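PDB 5CZW: myroilysin from Myroides profundi, which probably cleaves proteins as a zinc-dependent metalloendopeptidase of the astacin (M12A) family, here in a form whose propeptide closes the zinc site. Local coordinates for residues 99-104 and 115-120; 134-139 and 200-205; 144-149 and 191-196. The protein carries 1 engineered substitution. All coordinates share one frame; numbering follows the deposited sequence.

Contact 1: residues 99-104 and 115-120; sequences SYSYLG and ETMNFG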
ATOM      1  N   SER A  99      -5.635  -1.365   2.090  1.00  8.27           N
ATOM      2  CA  SER A  99      -4.849  -1.238   0.849  1.00  8.30           C
ATOM      3  C   SER A  99      -3.457  -1.604   1.226  1.00  7.73           C
ATOM      4  O   SER A  99      -3.005  -1.394   2.375  1.00  8.24           O
ATOM      5  CB  SER A  99      -4.883   0.223   0.311  1.00  7.81           C
ATOM      6  OG  SER A  99      -6.174   0.647  -0.099  1.00  9.51           O
ATOM      7  N   TYR A 100      -2.720  -2.159   0.259  1.00  7.03           N
ATOM      8  CA  TYR A 100      -1.414  -2.753   0.517  1.00  7.81           C
ATOM      9  C   TYR A 100      -0.716  -3.111  -0.743  1.00  7.76           C
ATOM     10  O   TYR A 100      -1.378  -3.328  -1.768  1.00  7.54           O
ATOM     11  CB  TYR A 100      -1.579  -4.060   1.416  1.00  7.67           C
ATOM     12  CG  TYR A 100      -2.563  -5.143   1.037  1.00  8.16           C
ATOM     13  CD1 TYR A 100      -2.264  -6.115   0.085  1.00  9.55           C
ATOM     14  CD2 TYR A 100      -3.842  -5.115   1.557  1.00  9.16           C
ATOM     15  CE1 TYR A 100      -3.177  -7.054  -0.252  1.00  8.59           C
ATOM     16  CE2 TYR A 100      -4.772  -6.074   1.233  1.00 10.28           C
ATOM     17  CZ  TYR A 100      -4.469  -7.017   0.313  1.00 10.29           C
ATOM     18  OH  TYR A 100      -5.351  -8.007  -0.086  1.00 12.70           O
ATOM     19  N   SER A 101       0.599  -3.329  -0.610  1.00  7.57           N
ATOM     20  CA  SER A 101       1.433  -3.942  -1.685  1.00  7.77           C
ATOM     21  C   SER A 101       2.633  -4.609  -1.033  1.00  8.06           C
ATOM     22  O   SER A 101       3.221  -4.087  -0.069  1.00  8.54           O
ATOM     23  CB  SER A 101       1.956  -2.894  -2.672  1.00  7.46           C
ATOM     24  OG  SER A 101       2.765  -3.458  -3.679  1.00  8.48           O
ATOM     25  N   TYR A 102       3.025  -5.742  -1.599  1.00  7.82           N
ATOM     26  CA  TYR A 102       4.331  -6.270  -1.285  1.00  8.85           C
ATOM     27  C   TYR A 102       5.383  -5.300  -1.708  1.00  9.17           C
ATOM     28  O   TYR A 102       5.186  -4.458  -2.579  1.00  8.25           O
ATOM     29  CB  TYR A 102       4.517  -7.696  -1.865  1.00  9.19           C
ATOM     30  CG  TYR A 102       3.506  -8.662  -1.324  1.00  9.80           C
ATOM     31  CD1 TYR A 102       3.682  -9.230  -0.039  1.00 10.02           C
ATOM     32  CD2 TYR A 102       2.327  -8.984  -2.020  1.00  9.42           C
ATOM     33  CE1 TYR A 102       2.738 -10.043   0.490  1.00 10.74           C
ATOM     34  CE2 TYR A 102       1.354  -9.772  -1.453  1.00 10.27           C
ATOM     35  CZ  TYR A 102       1.608 -10.366  -0.226  1.00 12.06           C
ATOM     36  OH  TYR A 102       0.680 -11.194   0.347  1.00 15.15           O
ATOM     37  N   LEU A 103       6.554  -5.403  -1.112  1.00  8.91           N
ATOM     38  CA  LEU A 103       7.618  -4.488  -1.414  1.00  9.71           C
ATOM     39  C   LEU A 103       8.520  -4.837  -2.585  1.00  9.77           C
ATOM     40  O   LEU A 103       9.214  -5.791  -2.540  1.00  8.40           O
ATOM     41  CB  LEU A 103       8.539  -4.365  -0.223  1.00 11.17           C
ATOM     42  CG  LEU A 103       7.885  -3.835   1.030  1.00 12.46           C
ATOM     43  CD1 LEU A 103       8.892  -3.667   2.149  1.00 14.40           C
ATOM     44  CD2 LEU A 103       7.248  -2.482   0.781  1.00 13.63           C
ATOM     45  N   GLY A 104       8.510  -3.989  -3.594  1.00  9.78           N
ATOM     46  CA  GLY A 104       9.460  -4.175  -4.665  1.00  9.49           C
ATOM     47  C   GLY A 104       9.336  -5.546  -5.339  1.00  9.59           C
ATOM     48  O   GLY A 104       8.243  -6.060  -5.550  1.00 11.10           O
ATOM     49  N   GLU A 115      -3.051 -11.965  -5.304  1.00 10.19           N
ATOM     50  CA  GLU A 115      -2.700 -10.605  -5.636  1.00  9.74           C
ATOM     51  C   GLU A 115      -1.436 -10.139  -5.015  1.00  9.27           C
ATOM     52  O   GLU A 115      -0.968 -10.664  -3.977  1.00 10.73           O
ATOM     53  CB  GLU A 115      -3.829  -9.683  -5.175  1.00 10.59           C
ATOM     54  CG  GLU A 115      -3.873  -9.368  -3.679  1.00 11.01           C
ATOM     55  CD  GLU A 115      -4.497 -10.419  -2.804  1.00 15.23           C
ATOM     56  OE1 GLU A 115      -4.639 -11.590  -3.265  1.00 13.29           O
ATOM     57  OE2 GLU A 115      -4.822 -10.079  -1.654  1.00 18.97           O
ATOM     58  N   THR A 116      -0.801  -9.121  -5.649  1.00  8.45           N
ATOM     59  CA  THR A 116       0.384  -8.526  -5.074  1.00  8.08           C
ATOM     60  C   THR A 116       0.109  -7.091  -4.472  1.00  7.74           C
ATOM     61  O   THR A 116       0.987  -6.514  -3.796  1.00  8.57           O
ATOM     62  CB  THR A 116       1.565  -8.387  -6.040  1.00  8.61           C
ATOM     63  OG1 THR A 116       1.296  -7.292  -6.950  1.00  8.49           O
ATOM     64  CG2 THR A 116       1.804  -9.694  -6.732  1.00  8.48           C
ATOM     65  N   MET A 117      -1.074  -6.564  -4.803  1.00  6.95           N
ATOM     66  CA  MET A 117      -1.488  -5.229  -4.364  1.00  7.22           C
ATOM     67  C   MET A 117      -3.023  -5.229  -4.233  1.00  7.84           C
ATOM     68  O   MET A 117      -3.721  -5.894  -5.019  1.00  6.81           O
ATOM     69  CB  MET A 117      -1.100  -4.219  -5.439  1.00  7.80           C
ATOM     70  CG  MET A 117      -1.406  -2.758  -5.082  1.00  8.10           C
ATOM     71  SD  MET A 117      -0.865  -1.560  -6.342  1.00  9.31           S
ATOM     72  CE  MET A 117       0.906  -1.792  -6.382  1.00  8.71           C
ATOM     73  N   ASN A 118      -3.577  -4.443  -3.298  1.00  7.23           N
ATOM     74  CA  ASN A 118      -5.043  -4.305  -3.166  1.00  7.39           C
ATOM     75  C   ASN A 118      -5.335  -2.822  -2.842  1.00  7.41           C
ATOM     76  O   ASN A 118      -4.649  -2.201  -2.100  1.00  7.59           O
ATOM     77  CB  ASN A 118      -5.574  -5.158  -2.058  1.00  8.07           C
ATOM     78  CG  ASN A 118      -7.086  -5.220  -2.026  1.00  7.74           C
ATOM     79  OD1 ASN A 118      -7.695  -5.728  -2.990  1.00  7.99           O
ATOM     80  ND2 ASN A 118      -7.733  -4.599  -1.020  1.00  9.32           N
ATOM     81  N   PHE A 119      -6.432  -2.347  -3.425  1.00  7.89           N
ATOM     82  CA  PHE A 119      -7.013  -1.070  -3.056  1.00  7.95           C
ATOM     83  C   PHE A 119      -8.370  -1.399  -2.413  1.00  7.57           C
ATOM     84  O   PHE A 119      -9.256  -1.932  -3.065  1.00  9.02           O
ATOM     85  CB  PHE A 119      -7.176  -0.279  -4.308  1.00  7.64           C
ATOM     86  CG  PHE A 119      -5.876   0.238  -4.826  1.00  7.83           C
ATOM     87  CD1 PHE A 119      -5.141   1.133  -4.075  1.00  8.61           C
ATOM     88  CD2 PHE A 119      -5.337  -0.282  -5.951  1.00  8.02           C
ATOM     89  CE1 PHE A 119      -3.913   1.560  -4.576  1.00  8.10           C
ATOM     90  CE2 PHE A 119      -4.124   0.109  -6.472  1.00  8.48           C
ATOM     91  CZ  PHE A 119      -3.393   1.038  -5.769  1.00  7.61           C
ATOM     92  N   GLY A 120      -8.450  -1.056  -1.150  1.00  8.39           N
ATOM     93  CA  GLY A 120      -9.601  -1.471  -0.361  1.00  8.08           C
ATOM     94  C   GLY A 120     -10.791  -0.549  -0.263  1.00  9.94           C
ATOM     95  O   GLY A 120     -11.756  -0.942   0.422  1.00 12.15           O
TER
HETATM   96  O   HOH W   1       2.839  -5.278  -6.046  1.00 10.07           O
HETATM   97  O   HOH W   2      -1.004 -12.289  -1.749  1.00 15.11           O
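Tyr100 lays one face of its ring over the CB of Asn118 and sends its hydroxyl on to Glu115. Asn118 CB lies 3.5 Å from the centroid of the Tyr100 ring, displaced toward the CZ end, a CH-pi contact in which the amide plane is turned 27° from the ring. At the ring's edge, Tyr100 OH donates to Glu115 OE2 at 2.7 Å, and OE2 accepts through its anti lone pair, away from the other carboxylate oxygen; Tyr170 OH is a second partner of OE2. The tyrosine reaches across because its CG stands between the backbone N and the carbonyl carbon (chi1 51°), swinging the ring over the neighbouring strand. The Asn118 amide is pinned at both ends: OD1 bonds to Thr92 OG1 and Thr94 N, ND2 to Gly98 O. Beneath these side chains Tyr100 and Asn118 form an antiparallel hydrogen-bonded pair, Tyr100 N to Asn118 O at 3.0 Å and Asn118 N to Tyr100 O at 2.9 Å. Ser101 and Met117, the next, non-hydrogen-bonded pair, face the other side of the sheet, with Met117 CE 3.7 Å from Ser101 OG. That hydroxyl donates to Tyr102 O and accepts from a water shared with Thr116 OG1, which is also hydrogen-bonded to Arg90 N of strand 89-92. Tyr102 N continues the pairing to Thr116 O at 3.1 Å, while the Tyr102 ring turns its CE2 edge to Glu115 O, and a water ties its OH to the same carbonyl. Strand 117-118 is flanked by strand 89-92 and by the antiparallel edge strand 100-101, an arrangement that in metzincins borders the active-site cleft; consistent with this, Ser99 pairs through its backbone with Val22 and Lys24 around the zinc-bound Cys23. Met117 and Phe119 pack on helix 128-143.

Contact 2: residues 134-139 and 200-205; sequences TVIHEF and QSIMHY. With ZN (zinc ion), chain B.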
ATOM      1  N   THR A 134      -3.432   7.444  -2.557  1.00  9.54           N
ATOM      2  CA  THR A 134      -3.379   5.994  -2.205  1.00  9.14           C
ATOM      3  C   THR A 134      -2.698   5.184  -3.374  1.00  8.55           C
ATOM      4  O   THR A 134      -1.876   4.258  -3.111  1.00  7.22           O
ATOM      5  CB  THR A 134      -4.748   5.496  -1.836  1.00  9.81           C
ATOM      6  OG1 THR A 134      -5.100   6.083  -0.564  1.00 12.13           O
ATOM      7  CG2 THR A 134      -4.805   3.941  -1.733  1.00  9.73           C
ATOM      8  N   VAL A 135      -2.945   5.590  -4.634  1.00  7.72           N
ATOM      9  CA  VAL A 135      -2.342   4.866  -5.743  1.00  7.32           C
ATOM     10  C   VAL A 135      -0.830   5.130  -5.738  1.00  7.23           C
ATOM     11  O   VAL A 135      -0.008   4.186  -5.789  1.00  7.04           O
ATOM     12  CB  VAL A 135      -2.940   5.205  -7.109  1.00  7.37           C
ATOM     13  CG1 VAL A 135      -2.169   4.547  -8.215  1.00  8.22           C
ATOM     14  CG2 VAL A 135      -4.388   4.775  -7.099  1.00  7.88           C
ATOM     15  N   ILE A 136      -0.413   6.387  -5.714  1.00  7.21           N
ATOM     16  CA  ILE A 136       1.013   6.676  -5.726  1.00  8.21           C
ATOM     17  C   ILE A 136       1.677   6.011  -4.526  1.00  7.35           C
ATOM     18  O   ILE A 136       2.718   5.425  -4.691  1.00  6.81           O
ATOM     19  CB  ILE A 136       1.300   8.204  -5.759  1.00  9.64           C
ATOM     20  CG1 ILE A 136       0.635   8.777  -7.014  1.00 10.45           C
ATOM     21  CG2 ILE A 136       2.779   8.511  -5.739  1.00 10.36           C
ATOM     22  CD1 ILE A 136       0.955  10.211  -7.295  1.00 11.04           C
ATOM     23  N   HIS A 137       1.060   6.076  -3.372  1.00  7.60           N
ATOM     24  CA  HIS A 137       1.620   5.412  -2.197  1.00  7.11           C
ATOM     25  C   HIS A 137       1.870   3.882  -2.360  1.00  6.52           C
ATOM     26  O   HIS A 137       2.940   3.394  -2.107  1.00  7.96           O
ATOM     27  CB  HIS A 137       0.700   5.698  -1.042  1.00  7.81           C
ATOM     28  CG  HIS A 137       1.169   5.177   0.262  1.00  7.36           C
ATOM     29  ND1 HIS A 137       1.818   5.986   1.141  1.00  8.24           N
ATOM     30  CD2 HIS A 137       1.004   3.993   0.881  1.00  8.56           C
ATOM     31  CE1 HIS A 137       2.091   5.327   2.220  1.00 10.28           C
ATOM     32  NE2 HIS A 137       1.555   4.141   2.112  1.00  7.11           N
ATOM     33  N   GLU A 138       0.842   3.187  -2.792  1.00  6.14           N
ATOM     34  CA  GLU A 138       0.992   1.751  -2.970  1.00  7.04           C
ATOM     35  C   GLU A 138       1.963   1.408  -4.012  1.00  7.11           C
ATOM     36  O   GLU A 138       2.729   0.432  -3.857  1.00  7.10           O
ATOM     37  CB  GLU A 138      -0.381   1.050  -3.219  1.00  7.13           C
ATOM     38  CG  GLU A 138      -1.387   1.092  -2.040  1.00  8.09           C
ATOM     39  CD  GLU A 138      -0.837   0.681  -0.666  1.00  8.38           C
ATOM     40  OE1 GLU A 138       0.131  -0.071  -0.568  1.00  9.27           O
ATOM     41  OE2 GLU A 138      -1.477   1.166   0.356  1.00  8.87           O
ATOM     42  N   PHE A 139       1.998   2.201  -5.125  1.00  8.54           N
ATOM     43  CA  PHE A 139       3.052   1.988  -6.127  1.00  8.33           C
ATOM     44  C   PHE A 139       4.454   2.310  -5.658  1.00  8.30           C
ATOM     45  O   PHE A 139       5.464   1.706  -6.127  1.00  9.95           O
ATOM     46  CB  PHE A 139       2.642   2.591  -7.493  1.00  8.40           C
ATOM     47  CG  PHE A 139       1.753   1.659  -8.292  1.00  8.44           C
ATOM     48  CD1 PHE A 139       0.350   1.706  -8.085  1.00  8.55           C
ATOM     49  CD2 PHE A 139       2.207   0.689  -9.149  1.00  8.74           C
ATOM     50  CE1 PHE A 139      -0.522   0.804  -8.760  1.00  8.45           C
ATOM     51  CE2 PHE A 139       1.320  -0.152  -9.862  1.00  8.83           C
ATOM     52  CZ  PHE A 139      -0.042  -0.084  -9.636  1.00  8.89           C
ATOM     53  N   GLN A 200       6.471  15.728   4.039  1.00 19.94           N
ATOM     54  CA  GLN A 200       5.685  15.784   2.853  1.00 19.60           C
ATOM     55  C   GLN A 200       5.612  14.487   2.044  1.00 16.82           C
ATOM     56  O   GLN A 200       4.921  14.471   1.035  1.00 17.85           O
ATOM     57  CB  GLN A 200       6.336  16.824   1.949  1.00 21.80           C
ATOM     58  CG  GLN A 200       6.150  18.237   2.498  1.00 26.19           C
ATOM     59  CD  GLN A 200       5.035  18.984   1.789  1.00 32.71           C
ATOM     60  OE1 GLN A 200       3.854  18.905   2.180  1.00 34.17           O
ATOM     61  NE2 GLN A 200       5.406  19.724   0.711  1.00 34.26           N
ATOM     62  N   SER A 201       6.392  13.487   2.429  1.00 15.56           N
ATOM     63  CA  SER A 201       6.515  12.280   1.651  1.00 14.50           C
ATOM     64  C   SER A 201       5.184  11.582   1.419  1.00 12.77           C
ATOM     65  O   SER A 201       4.332  11.473   2.311  1.00 13.00           O
ATOM     66  CB  SER A 201       7.502  11.298   2.242  1.00 14.65           C
ATOM     67  OG  SER A 201       7.593  10.117   1.422  1.00 13.99           O
ATOM     68  N   ILE A 202       5.005  11.106   0.195  1.00 13.85           N
ATOM     69  CA  ILE A 202       3.822  10.356  -0.127  1.00 12.02           C
ATOM     70  C   ILE A 202       3.832   9.028   0.680  1.00 10.57           C
ATOM     71  O   ILE A 202       2.811   8.445   0.855  1.00 11.46           O
ATOM     72  CB  ILE A 202       3.814  10.066  -1.635  1.00 12.69           C
ATOM     73  CG1 ILE A 202       2.506   9.540  -2.057  1.00 13.97           C
ATOM     74  CG2 ILE A 202       4.891   9.058  -1.968  1.00 13.73           C
ATOM     75  CD1 ILE A 202       1.458  10.566  -2.221  1.00 15.64           C
ATOM     76  N   MET A 203       5.032   8.630   1.153  1.00 11.62           N
ATOM     77  CA  MET A 203       5.224   7.377   1.885  1.00 10.63           C
ATOM     78  C   MET A 203       4.884   7.430   3.380  1.00 11.73           C
ATOM     79  O   MET A 203       5.026   6.439   4.090  1.00  8.95           O
ATOM     80  CB  MET A 203       6.602   6.713   1.583  1.00 10.87           C
ATOM     81  CG  MET A 203       6.834   6.285   0.124  1.00 11.20           C
ATOM     82  SD  MET A 203       5.428   5.495  -0.664  1.00 10.38           S
ATOM     83  CE  MET A 203       5.310   3.954   0.260  1.00 11.42           C
ATOM     84  N   HIS A 204       4.451   8.586   3.858  1.00 12.22           N
ATOM     85  CA  HIS A 204       4.136   8.689   5.290  1.00 14.30           C
ATOM     86  C   HIS A 204       3.049   7.715   5.628  1.00 13.92           C
ATOM     87  O   HIS A 204       2.209   7.484   4.855  1.00 13.66           O
ATOM     88  CB  HIS A 204       3.871  10.128   5.820  1.00 17.72           C
ATOM     89  CG  HIS A 204       5.092  10.798   6.365  1.00 22.71           C
ATOM     90  ND1 HIS A 204       5.555  10.581   7.648  1.00 24.08           N
ATOM     91  CD2 HIS A 204       6.004  11.598   5.765  1.00 26.14           C
ATOM     92  CE1 HIS A 204       6.662  11.263   7.826  1.00 27.28           C
ATOM     93  NE2 HIS A 204       6.969  11.869   6.695  1.00 27.28           N
ATOM     94  N   TYR A 205       3.129   7.162   6.815  1.00 12.48           N
ATOM     95  CA  TYR A 205       2.182   6.136   7.317  1.00 13.40           C
ATOM     96  C   TYR A 205       1.008   6.794   7.992  1.00 14.37           C
ATOM     97  O   TYR A 205       1.143   7.576   8.964  1.00 12.82           O
ATOM     98  CB  TYR A 205       2.937   5.285   8.348  1.00 13.07           C
ATOM     99  CG  TYR A 205       2.125   4.234   8.952  1.00 12.29           C
ATOM    100  CD1 TYR A 205       1.653   3.230   8.200  1.00 13.13           C
ATOM    101  CD2 TYR A 205       2.038   4.122  10.293  1.00 14.17           C
ATOM    102  CE1 TYR A 205       0.924   2.202   8.739  1.00 13.54           C
ATOM    103  CE2 TYR A 205       1.255   3.177  10.873  1.00 13.48           C
ATOM    104  CZ  TYR A 205       0.737   2.158  10.098  1.00 13.13           C
ATOM    105  OH  TYR A 205       0.013   1.112  10.668  1.00 16.62           O
TER
HETATM  106 ZN    ZN B 301       1.836   2.019   2.984  1.00 16.66          ZN
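His137 of helix 128-143 meets the turn Ser201-His204 with one edge and one face of its imidazole. Its CB stands 3.9 Å from Ile202 O, and CG lies by the same oxygen. With CG anti to the backbone N (chi1 -176°), the imidazole extends from the helix toward the turn. ND1 donates to Ile202 O, 2.7 Å away, in a nearly straight bond (166° at the hydrogen) with the oxygen almost exactly in the ring plane. CE1 comes next, 3.4 Å from His204 O, and at the tip NE2 binds the zinc ion at 2.3 Å, with CD2 flanking the metal beside it. One ring face is covered by Met203, whose CE lies 4.0 Å from the centroid of the His137 ring and squarely over its centre; the sulfur follows over the same face. The methionine chain bends at chi2 and chi3 to bring its methyl there, which also sets Met203 CE 3.4 Å from His137 O. On the helix side, Ile136 CG2 packs on Ile202 CG1 at 3.8 Å, the two side chains crossing at about a right angle. Ser201 OG accepts from Met203 N in an ST turn and is bonded to Asp228, bracing the type I turn. A methionine turn lying under the zinc histidines is the Met-turn that gives the metzincins their name. His141, His147 and Cys23 complete the metal site. Because ND1 carries the proton and spends it on a peptide carbonyl, the NE2 lone pair is the one turned to the metal; this second-shell bond, together with the metal, fixes the rotation of the ring and would probably polarise it toward stronger donation to zinc.

Contact 3: residues 144-149 and 191-196; sequences GMIHEH and QTQYSA. With ZN (zinc ion), chain B.
His149 and Gln191 make a single antiparallel bridge, His149 N to Gln191 O at 2.8 Å and Gln191 N to His149 O at 2.9 Å, and the touching parts, 145-149 and 191-194, run 121° apart end to end. Gln193 then acts much like a strand partner: its OE1 accepts from Ile146 N at 2.9 Å, on a lone pair in the amide plane, and its NE2 donates to Ile146 O at 2.8 Å from above the carbonyl plane. NE2 also reaches Glu148 OE2, 2.9 Å away. The Glu148 chain bends at chi2, carrying its carboxylate to Thr192-Gln193: OE1 receives Thr192 OG1 at 2.6 Å, and OE2 receives Gln193 N at 2.8 Å, both through the lone pairs on the inner side of the group. The Glu148 carboxylate is thus gripped by three donors, and it stacks on Tyr194 with planes 14° apart, OE2 lying off-centre over the ring. Tyr194 OH is bonded to Asp228. Thr192 OG1 in turn accepts from Tyr194 N, an ST turn that holds the hydroxyl in place. With an alanine in place of Gln193, both backbone groups of Ile146 would probably be left without their side-chain mate and Glu148 OE2 would keep fewer donors, letting the carboxylate shift. Helix 128-143 ends at Gly144 in a Schellman motif, and the following residues carry His147 to the zinc ion, with its ND1 bonded to Tyr187 OH; His147 followed directly by Glu148 matches the end of the extended HExxHxxGxxHE zinc-binding signature of astacins.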
ATOM      1  N   GLY A 144       9.630  -0.453  -4.001  1.00  9.06           N
ATOM      2  CA  GLY A 144      10.456  -0.819  -2.894  1.00  9.46           C
ATOM      3  C   GLY A 144      10.543   0.127  -1.734  1.00 10.61           C
ATOM      4  O   GLY A 144      11.318  -0.114  -0.768  1.00 13.18           O
ATOM      5  N   MET A 145       9.747   1.162  -1.748  1.00 10.96           N
ATOM      6  CA  MET A 145       9.782   2.081  -0.639  1.00 12.35           C
ATOM      7  C   MET A 145       9.027   1.581   0.572  1.00 10.92           C
ATOM      8  O   MET A 145       8.055   0.945   0.417  1.00 11.33           O
ATOM      9  CB  MET A 145       9.216   3.405  -1.088  1.00 16.03           C
ATOM     10  CG  MET A 145      10.244   4.092  -2.010  1.00 20.34           C
ATOM     11  SD  MET A 145       9.887   5.761  -2.409  1.00 24.21           S
ATOM     12  CE  MET A 145      10.443   6.607  -0.946  1.00 23.51           C
ATOM     13  N   ILE A 146       9.538   1.903   1.757  1.00 10.80           N
ATOM     14  CA  ILE A 146       8.883   1.595   3.002  1.00 11.20           C
ATOM     15  C   ILE A 146       8.142   2.839   3.533  1.00 11.07           C
ATOM     16  O   ILE A 146       8.289   3.936   2.996  1.00 10.95           O
ATOM     17  CB  ILE A 146       9.916   1.004   3.986  1.00 12.24           C
ATOM     18  CG1 ILE A 146      10.911   2.092   4.383  1.00 14.65           C
ATOM     19  CG2 ILE A 146      10.483  -0.290   3.409  1.00 11.77           C
ATOM     20  CD1 ILE A 146      11.863   1.683   5.517  1.00 16.91           C
ATOM     21  N   HIS A 147       7.367   2.648   4.611  1.00  9.64           N
ATOM     22  CA  HIS A 147       6.789   3.737   5.241  1.00 10.36           C
ATOM     23  C   HIS A 147       7.756   4.754   5.858  1.00 11.67           C
ATOM     24  O   HIS A 147       8.713   4.396   6.548  1.00 13.06           O
ATOM     25  CB  HIS A 147       5.876   3.261   6.363  1.00 10.24           C
ATOM     26  CG  HIS A 147       4.570   2.706   5.857  1.00  9.94           C
ATOM     27  ND1 HIS A 147       4.037   1.530   6.322  1.00  9.77           N
ATOM     28  CD2 HIS A 147       3.754   3.083   4.830  1.00 10.15           C
ATOM     29  CE1 HIS A 147       2.938   1.240   5.659  1.00 12.10           C
ATOM     30  NE2 HIS A 147       2.715   2.214   4.838  1.00  9.44           N
ATOM     31  N   GLU A 148       7.414   5.998   5.715  1.00 12.45           N
ATOM     32  CA  GLU A 148       7.975   7.090   6.578  1.00 13.81           C
ATOM     33  C   GLU A 148       7.075   7.275   7.767  1.00 14.60           C
ATOM     34  O   GLU A 148       5.883   7.428   7.600  1.00 15.80           O
ATOM     35  CB  GLU A 148       7.999   8.408   5.798  1.00 13.73           C
ATOM     36  CG  GLU A 148       8.993   8.384   4.619  1.00 14.71           C
ATOM     37  CD  GLU A 148      10.450   8.368   5.089  1.00 15.57           C
ATOM     38  OE1 GLU A 148      10.843   9.130   6.058  1.00 15.55           O
ATOM     39  OE2 GLU A 148      11.204   7.505   4.557  1.00 14.94           O
ATOM     40  N   HIS A 149       7.614   7.157   8.974  1.00 15.41           N
ATOM     41  CA  HIS A 149       6.790   7.304  10.182  1.00 14.43           C
ATOM     42  C   HIS A 149       7.610   8.112  11.180  1.00 15.42           C
ATOM     43  O   HIS A 149       8.658   7.701  11.567  1.00 18.37           O
ATOM     44  CB  HIS A 149       6.477   5.963  10.747  1.00 14.73           C
ATOM     45  CG  HIS A 149       5.866   6.035  12.093  1.00 14.06           C
ATOM     46  ND1 HIS A 149       4.604   6.536  12.302  1.00 15.10           N
ATOM     47  CD2 HIS A 149       6.328   5.642  13.292  1.00 13.98           C
ATOM     48  CE1 HIS A 149       4.325   6.488  13.598  1.00 15.95           C
ATOM     49  NE2 HIS A 149       5.359   5.931  14.214  1.00 16.29           N
ATOM     50  N   GLN A 191      10.638   5.618  11.649  1.00 19.64           N
ATOM     51  CA  GLN A 191      11.030   4.749  10.553  1.00 20.35           C
ATOM     52  C   GLN A 191      11.215   5.635   9.319  1.00 21.14           C
ATOM     53  O   GLN A 191      10.372   6.462   9.031  1.00 18.42           O
ATOM     54  CB  GLN A 191       9.916   3.750  10.219  1.00 21.17           C
ATOM     55  CG  GLN A 191       9.493   2.799  11.307  1.00 26.00           C
ATOM     56  CD  GLN A 191      10.188   1.461  11.138  1.00 30.16           C
ATOM     57  OE1 GLN A 191      10.426   1.026   9.963  1.00 37.15           O
ATOM     58  NE2 GLN A 191      10.471   0.755  12.276  1.00 29.09           N
ATOM     59  N   THR A 192      12.343   5.501   8.618  1.00 20.11           N
ATOM     60  CA  THR A 192      12.609   6.368   7.465  1.00 18.66           C
ATOM     61  C   THR A 192      13.616   5.765   6.526  1.00 21.11           C
ATOM     62  O   THR A 192      14.521   5.040   6.965  1.00 20.99           O
ATOM     63  CB  THR A 192      13.207   7.719   7.898  1.00 19.93           C
ATOM     64  OG1 THR A 192      13.258   8.623   6.795  1.00 19.53           O
ATOM     65  CG2 THR A 192      14.633   7.548   8.520  1.00 21.34           C
ATOM     66  N   GLN A 193      13.507   6.159   5.267  1.00 17.51           N
ATOM     67  CA  GLN A 193      14.550   5.828   4.286  1.00 17.76           C
ATOM     68  C   GLN A 193      15.308   7.058   3.828  1.00 18.54           C
ATOM     69  O   GLN A 193      16.194   6.984   2.938  1.00 19.29           O
ATOM     70  CB  GLN A 193      13.968   5.013   3.117  1.00 16.98           C
ATOM     71  CG  GLN A 193      12.975   5.746   2.253  1.00 16.81           C
ATOM     72  CD  GLN A 193      11.717   4.913   2.078  1.00 16.04           C
ATOM     73  OE1 GLN A 193      11.751   3.777   1.532  1.00 14.92           O
ATOM     74  NE2 GLN A 193      10.562   5.496   2.502  1.00 16.15           N
ATOM     75  N   TYR A 194      15.026   8.167   4.475  1.00 19.98           N
ATOM     76  CA  TYR A 194      15.611   9.434   4.124  1.00 20.40           C
ATOM     77  C   TYR A 194      16.594   9.958   5.192  1.00 27.28           C
ATOM     78  O   TYR A 194      16.562   9.589   6.381  1.00 24.04           O
ATOM     79  CB  TYR A 194      14.516  10.437   3.879  1.00 21.42           C
ATOM     80  CG  TYR A 194      13.519  10.125   2.756  1.00 20.25           C
ATOM     81  CD1 TYR A 194      13.835   9.317   1.704  1.00 19.49           C
ATOM     82  CD2 TYR A 194      12.249  10.652   2.792  1.00 19.46           C
ATOM     83  CE1 TYR A 194      12.932   9.071   0.689  1.00 19.96           C
ATOM     84  CE2 TYR A 194      11.336  10.428   1.762  1.00 20.68           C
ATOM     85  CZ  TYR A 194      11.698   9.668   0.692  1.00 21.19           C
ATOM     86  OH  TYR A 194      10.772   9.399  -0.331  1.00 21.92           O
ATOM     87  N   SER A 195      17.516  10.798   4.732  1.00 35.23           N
ATOM     88  CA  SER A 195      18.570  11.269   5.607  1.00 42.94           C
ATOM     89  C   SER A 195      17.876  12.231   6.552  1.00 47.55           C
ATOM     90  O   SER A 195      17.850  12.016   7.768  1.00 55.64           O
ATOM     91  CB  SER A 195      19.657  11.951   4.800  1.00 40.96           C
ATOM     92  OG  SER A 195      19.097  13.063   4.146  1.00 43.71           O
ATOM     93  N   ALA A 196      17.264  13.254   5.960  1.00 50.38           N
ATOM     94  CA  ALA A 196      16.377  14.155   6.670  1.00 53.31           C
ATOM     95  C   ALA A 196      14.954  13.644   6.535  1.00 55.45           C
ATOM     96  O   ALA A 196      14.604  13.012   5.540  1.00 57.87           O
ATOM     97  CB  ALA A 196      16.488  15.552   6.085  1.00 54.87           C
TER
HETATM   98 ZN    ZN B 301       1.836   2.019   2.984  1.00 16.66          ZN
HETATM   99  O   HOH W   3      13.511   1.877   0.617  1.00 27.57           O
HETATM  100  O   HOH W   4       8.919   1.603   8.144  1.00 54.42           O

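Contacts 1 and 2 are buried near the middle of the chain, whereas contact 3 lies farther out and only partly buried. Helix 128-143 connects them: it carries a segment of contact 2, backs the sheet of contact 1 with Glu138 and Phe139, and ends just where contact 3 begins. Contacts 2 and 3 share the zinc ion and are probably bonded directly, Met203 O with Glu148 N and Glu148 O with Tyr205 N. Contact 1 joins two strands by backbone pairing, with one tyrosine ring laid over the partner strand, contact 2 combines metal binding with sulfur and aliphatic packing, and contact 3 relies on a carboxylate and an amide to tie two loops that lack regular structure.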